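Local coordinates for hypothetical fimbrial assembly protein (Parabacteroides distasonis, PDB 3R4R), which is a putative component of the fimbrium tip, the end of cell-surface filaments that mediate adhesion and biofilm formation, at residues Thr43-His48 / Ala139-Lys144; Val98-Val103 / Val161-Ile166. One frame throughout, in Å; residues are numbered along the deposited sequence.

From the N terminus, the chain passes T43-H48 as it enters strand 46-52, then V98-V103 in strand 96-104, then the loop A139-K144, and last V161-I166 at the start of strand 161-179. The two contacts therefore cross along the sequence: interaction 1 closes a 90-residue loop that contains V98-V103, while interaction 2 closes a 57-residue loop that contains A139-K144. Interaction 1 ties together the entries to strands 46-52 and 144-152, and interaction 2 packs strand 96-104 against strand 161-179. They meet directly. H48 N lies 2.8 Å from V103 O, a probable hydrogen bond, and I44 packs on L165, carrying the apolar side of interaction 1 into the core of interaction 2.

Interaction 1. Residues Thr43-His48 / Ala139-Lys144; sequences TIQNCH and ASLLVK
The amide of Q45 donates from NE2 to the backbone oxygen of S140, 2.8 Å away, through a nearly straight bond with an angle of 177° at the hydrogen. The acceptor lies in the plane of the Q45 amide, yet the donor stands above the S140 carbonyl plane, 73° out of it, and so comes down on the face of the peptide. A second polar cluster gathers at K144. With CG anti to the carbonyl carbon (chi1 -57°) and the chain bent at chi2 and chi4, the side chain folds back until NZ reaches L142 O at 2.8 Å. Q167 OE1, E41 O and an ordered water also surround NZ, making four acceptors that must share its three protons. The water accepts from L142 N as well, and lies 2.8 Å from T43 O and equally close to A139 O, linking both segments.

The two segments lead into strands 46-52 and 144-152, which flank strand 96-104 and run antiparallel to it, so their entries converge beyond the C-terminal end of that central strand. N105 sits there between them: its side chain accepts from Q45 N and donates to T43 O and L142 O.

Van der Waals contacts complete the join. L141 crosses Q45 at about a right angle, placing CD1 over the flat face of the amide, 3.9 Å from Q45 CD. The same methyl is 4.0 Å from ND2 of N46, whose OD1 is bonded to N107 N. Replacing Q45 by an alanine would probably leave S140 O without this donor and L141 CD1 without the amide surface it rests on. Farther along, CG1 of I44 meets CD of K144 obliquely at 4.0 Å, while K144 CE passes 3.5 Å from T43 O.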
loop_
_atom_site.group_PDB
_atom_site.type_symbol
_atom_site.label_atom_id
_atom_site.label_comp_id
_atom_site.label_asym_id
_atom_site.label_seq_id
_atom_site.Cartn_x
_atom_site.Cartn_y
_atom_site.Cartn_z
ATOM N N THR A 43 -2.418 -10.724 -0.180
ATOM C CA THR A 43 -3.784 -11.045 -0.615
ATOM C C THR A 43 -4.491 -9.835 -1.171
ATOM O O THR A 43 -4.425 -8.740 -0.609
ATOM C CB THR A 43 -4.612 -11.632 0.554
ATOM O OG1 THR A 43 -3.986 -12.832 0.957
ATOM C CG2 THR A 43 -6.052 -11.969 0.179
ATOM N N ILE A 44 -5.206 -10.072 -2.269
ATOM C CA ILE A 44 -6.103 -9.149 -2.923
ATOM C C ILE A 44 -7.480 -9.810 -2.880
ATOM O O ILE A 44 -7.648 -10.905 -3.425
ATOM C CB ILE A 44 -5.628 -8.762 -4.339
ATOM C CG1 ILE A 44 -4.262 -8.089 -4.288
ATOM C CG2 ILE A 44 -6.678 -7.864 -5.053
ATOM C CD1 ILE A 44 -3.643 -7.869 -5.639
ATOM N N GLN A 45 -8.445 -9.163 -2.188
ATOM C CA GLN A 45 -9.801 -9.679 -2.043
ATOM C C GLN A 45 -10.718 -9.043 -3.073
ATOM O O GLN A 45 -11.731 -9.633 -3.421
ATOM C CB GLN A 45 -10.332 -9.431 -0.629
ATOM C CG GLN A 45 -9.562 -10.169 0.461
ATOM C CD GLN A 45 -10.241 -10.076 1.804
ATOM O OE1 GLN A 45 -11.406 -10.440 1.973
ATOM N NE2 GLN A 45 -9.490 -9.696 2.816
ATOM N N ASN A 46 -10.350 -7.863 -3.583
ATOM C CA ASN A 46 -11.108 -7.079 -4.561
ATOM C C ASN A 46 -10.217 -6.011 -5.195
ATOM O O ASN A 46 -9.208 -5.643 -4.608
ATOM C CB ASN A 46 -12.333 -6.424 -3.888
ATOM C CG ASN A 46 -12.011 -5.415 -2.804
ATOM O OD1 ASN A 46 -11.496 -4.322 -3.060
ATOM N ND2 ASN A 46 -12.403 -5.709 -1.584
ATOM N N CYS A 47 -10.575 -5.509 -6.362
ATOM C CA CYS A 47 -9.820 -4.443 -7.014
ATOM C C CYS A 47 -10.715 -3.681 -7.980
ATOM O O CYS A 47 -11.769 -4.156 -8.396
ATOM C CB CYS A 47 -8.567 -4.963 -7.732
ATOM S SG CYS A 47 -8.887 -6.075 -9.131
ATOM N N HIS A 48 -10.247 -2.481 -8.323
ATOM C CA HIS A 48 -10.783 -1.554 -9.283
ATOM C C HIS A 48 -9.749 -1.400 -10.380
ATOM O O HIS A 48 -8.598 -1.087 -10.093
ATOM C CB HIS A 48 -11.170 -0.204 -8.624
ATOM C CG HIS A 48 -11.568 0.859 -9.606
ATOM N ND1 HIS A 48 -12.851 0.942 -10.105
ATOM C CD2 HIS A 48 -10.831 1.862 -10.133
ATOM C CE1 HIS A 48 -12.846 1.980 -10.927
ATOM N NE2 HIS A 48 -11.656 2.550 -10.984
ATOM N N ALA A 139 -4.551 -7.309 7.684
ATOM C CA ALA A 139 -3.414 -7.765 6.870
ATOM C C ALA A 139 -3.861 -8.259 5.486
ATOM O O ALA A 139 -3.200 -7.956 4.494
ATOM C CB ALA A 139 -2.671 -8.881 7.596
ATOM N N SER A 140 -4.998 -8.971 5.426
ATOM C CA SER A 140 -5.565 -9.542 4.205
ATOM C C SER A 140 -6.425 -8.508 3.399
ATOM O O SER A 140 -6.887 -8.829 2.306
ATOM C CB SER A 140 -6.418 -10.761 4.560
ATOM O OG SER A 140 -7.366 -10.443 5.564
ATOM N N LEU A 141 -6.593 -7.272 3.901
ATOM C CA LEU A 141 -7.352 -6.248 3.187
ATOM C C LEU A 141 -6.535 -4.930 3.194
ATOM O O LEU A 141 -7.045 -3.869 3.516
ATOM C CB LEU A 141 -8.761 -6.072 3.787
ATOM C CG LEU A 141 -9.804 -5.313 2.925
ATOM C CD1 LEU A 141 -10.250 -6.142 1.706
ATOM C CD2 LEU A 141 -11.026 -4.956 3.750
ATOM N N LEU A 142 -5.252 -5.020 2.846
ATOM C CA LEU A 142 -4.341 -3.874 2.714
ATOM C C LEU A 142 -4.396 -3.347 1.278
ATOM O O LEU A 142 -4.351 -4.138 0.335
ATOM C CB LEU A 142 -2.899 -4.231 3.112
ATOM C CG LEU A 142 -2.639 -4.553 4.596
ATOM C CD1 LEU A 142 -1.245 -5.168 4.789
ATOM C CD2 LEU A 142 -2.933 -3.358 5.516
ATOM N N VAL A 143 -4.502 -2.028 1.110
ATOM C CA VAL A 143 -4.662 -1.425 -0.199
ATOM C C VAL A 143 -3.305 -1.408 -0.917
ATOM O O VAL A 143 -2.275 -1.026 -0.335
ATOM C CB VAL A 143 -5.298 0.006 -0.118
ATOM C CG1 VAL A 143 -5.332 0.695 -1.478
ATOM C CG2 VAL A 143 -6.706 -0.053 0.478
ATOM N N LYS A 144 -3.341 -1.826 -2.208
ATOM C CA LYS A 144 -2.212 -1.838 -3.143
ATOM C C LYS A 144 -2.599 -1.062 -4.398
ATOM O O LYS A 144 -3.776 -1.042 -4.762
ATOM C CB LYS A 144 -1.752 -3.265 -3.496
ATOM C CG LYS A 144 -1.347 -4.156 -2.319
ATOM C CD LYS A 144 -2.310 -5.335 -2.211
ATOM C CE LYS A 144 -1.945 -6.346 -1.133
ATOM N NZ LYS A 144 -2.103 -5.810 0.251
HETATM O O HOH W 1 -3.674 -7.486 1.778
#

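Interaction 2. Residues Val98-Val103 / Val161-Ile166; sequences VSVLVV and VTVSLI
T162 O is hydrogen-bonded by OG of S148 in the intervening strand 144-152, and the backbone of S148 also pairs with V100, so one residue grips both segments. V102 is paired in the same way with G146, and both valines point their side chains at V163 and its neighbours.

Across the contact itself everything is apolar. V163 is central: its CG2 meets CG1 of V100 at 3.9 Å and also lies against CG2 of V102 at 4.1 Å, while its CG1 faces V102 alone, 3.9 Å from CG2. The fork is set by the torsion of V163, with CG1 anti to the backbone N (chi1 175°) and CG2 anti to the carbonyl carbon. Both valine pairs cross obliquely. L165 comes in at about a right angle to V102, its CD2 pressing on CB at 3.8 Å and on CG1 at 3.9 Å, so V102 is held by V163 through one branch and by L165 through the other. At the far end the contact thins, with V161 CG2 4.4 Å from V100 CG1.

L20 of strand 12-21 touches both V102 and L165, adding a further side to this buried cluster. The axes of segments 98-103 and 161-164 approach to 8.4 Å at a crossing angle of -44°, too far for backbone pairing; both strands pair with strand 144-152, and the curl of the sheet brings them within side-chain contact, consistent with the core of a transthyretin-like β-sandwich.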
loop_
_atom_site.group_PDB
_atom_site.type_symbol
_atom_site.label_atom_id
_atom_site.label_comp_id
_atom_site.label_asym_id
_atom_site.label_seq_id
_atom_site.Cartn_x
_atom_site.Cartn_y
_atom_site.Cartn_z
ATOM N N VAL A 98 -2.755 2.990 -24.491
ATOM C CA VAL A 98 -3.578 3.237 -23.291
ATOM C C VAL A 98 -2.769 2.961 -21.987
ATOM O O VAL A 98 -1.686 2.394 -22.035
ATOM C CB VAL A 98 -4.895 2.387 -23.301
ATOM C CG1 VAL A 98 -5.900 2.914 -24.315
ATOM C CG2 VAL A 98 -4.624 0.902 -23.525
ATOM N N SER A 99 -3.302 3.397 -20.838
ATOM C CA SER A 99 -2.695 3.110 -19.530
ATOM C C SER A 99 -3.755 2.458 -18.621
ATOM O O SER A 99 -4.946 2.810 -18.686
ATOM C CB SER A 99 -2.072 4.347 -18.867
ATOM O OG SER A 99 -2.992 5.239 -18.272
ATOM N N VAL A 100 -3.316 1.484 -17.807
ATOM C CA VAL A 100 -4.192 0.761 -16.898
ATOM C C VAL A 100 -3.709 1.013 -15.442
ATOM O O VAL A 100 -2.538 0.831 -15.135
ATOM C CB VAL A 100 -4.279 -0.760 -17.259
ATOM C CG1 VAL A 100 -2.909 -1.390 -17.508
ATOM C CG2 VAL A 100 -5.057 -1.555 -16.215
ATOM N N LEU A 101 -4.631 1.489 -14.585
ATOM C CA LEU A 101 -4.454 1.767 -13.145
ATOM C C LEU A 101 -5.257 0.754 -12.309
ATOM O O LEU A 101 -6.443 0.548 -12.565
ATOM C CB LEU A 101 -4.882 3.223 -12.784
ATOM C CG LEU A 101 -4.782 3.610 -11.288
ATOM C CD1 LEU A 101 -3.362 3.912 -10.896
ATOM C CD2 LEU A 101 -5.618 4.812 -10.976
ATOM N N VAL A 102 -4.616 0.128 -11.319
ATOM C CA VAL A 102 -5.290 -0.864 -10.475
ATOM C C VAL A 102 -5.276 -0.384 -9.007
ATOM O O VAL A 102 -4.222 -0.002 -8.500
ATOM C CB VAL A 102 -4.610 -2.260 -10.637
ATOM C CG1 VAL A 102 -5.280 -3.317 -9.764
ATOM C CG2 VAL A 102 -4.583 -2.708 -12.101
ATOM N N VAL A 103 -6.440 -0.353 -8.356
ATOM C CA VAL A 103 -6.548 -0.037 -6.926
ATOM C C VAL A 103 -7.094 -1.299 -6.258
ATOM O O VAL A 103 -8.232 -1.685 -6.529
ATOM C CB VAL A 103 -7.355 1.230 -6.553
ATOM C CG1 VAL A 103 -7.336 1.462 -5.031
ATOM C CG2 VAL A 103 -6.834 2.456 -7.289
ATOM N N VAL A 161 -0.387 -8.027 -20.185
ATOM C CA VAL A 161 0.119 -6.764 -19.652
ATOM C C VAL A 161 0.151 -6.889 -18.132
ATOM O O VAL A 161 -0.877 -7.120 -17.484
ATOM C CB VAL A 161 -0.648 -5.502 -20.123
ATOM C CG1 VAL A 161 -2.166 -5.666 -20.027
ATOM C CG2 VAL A 161 -0.163 -4.251 -19.390
ATOM N N THR A 162 1.364 -6.793 -17.583
ATOM C CA THR A 162 1.641 -6.922 -16.163
ATOM C C THR A 162 1.571 -5.549 -15.482
ATOM O O THR A 162 2.081 -4.566 -16.020
ATOM C CB THR A 162 3.025 -7.581 -15.953
ATOM O OG1 THR A 162 4.003 -6.787 -16.621
ATOM C CG2 THR A 162 3.091 -9.012 -16.492
ATOM N N VAL A 163 0.923 -5.501 -14.308
ATOM C CA VAL A 163 0.825 -4.327 -13.432
ATOM C C VAL A 163 1.519 -4.664 -12.098
ATOM O O VAL A 163 1.062 -5.565 -11.376
ATOM C CB VAL A 163 -0.623 -3.816 -13.201
ATOM C CG1 VAL A 163 -0.637 -2.672 -12.193
ATOM C CG2 VAL A 163 -1.286 -3.392 -14.519
ATOM N N SER A 164 2.611 -3.947 -11.782
ATOM C CA SER A 164 3.314 -4.140 -10.519
ATOM C C SER A 164 2.678 -3.263 -9.458
ATOM O O SER A 164 2.701 -2.044 -9.567
ATOM C CB SER A 164 4.805 -3.855 -10.658
ATOM O OG SER A 164 5.378 -4.790 -11.555
ATOM N N LEU A 165 2.068 -3.899 -8.460
ATOM C CA LEU A 165 1.368 -3.224 -7.366
ATOM C C LEU A 165 2.265 -2.997 -6.173
ATOM O O LEU A 165 3.034 -3.885 -5.791
ATOM C CB LEU A 165 0.143 -4.036 -6.907
ATOM C CG LEU A 165 -0.921 -4.354 -7.942
ATOM C CD1 LEU A 165 -1.897 -5.338 -7.386
ATOM C CD2 LEU A 165 -1.638 -3.120 -8.428
ATOM N N ILE A 166 2.167 -1.816 -5.580
ATOM C CA ILE A 166 2.904 -1.514 -4.350
ATOM C C ILE A 166 1.905 -1.456 -3.220
ATOM O O ILE A 166 0.739 -1.133 -3.432
ATOM C CB ILE A 166 3.782 -0.218 -4.383
ATOM C CG1 ILE A 166 2.903 1.083 -4.482
ATOM C CG2 ILE A 166 4.864 -0.299 -5.452
ATOM C CD1 ILE A 166 3.542 2.341 -3.966
#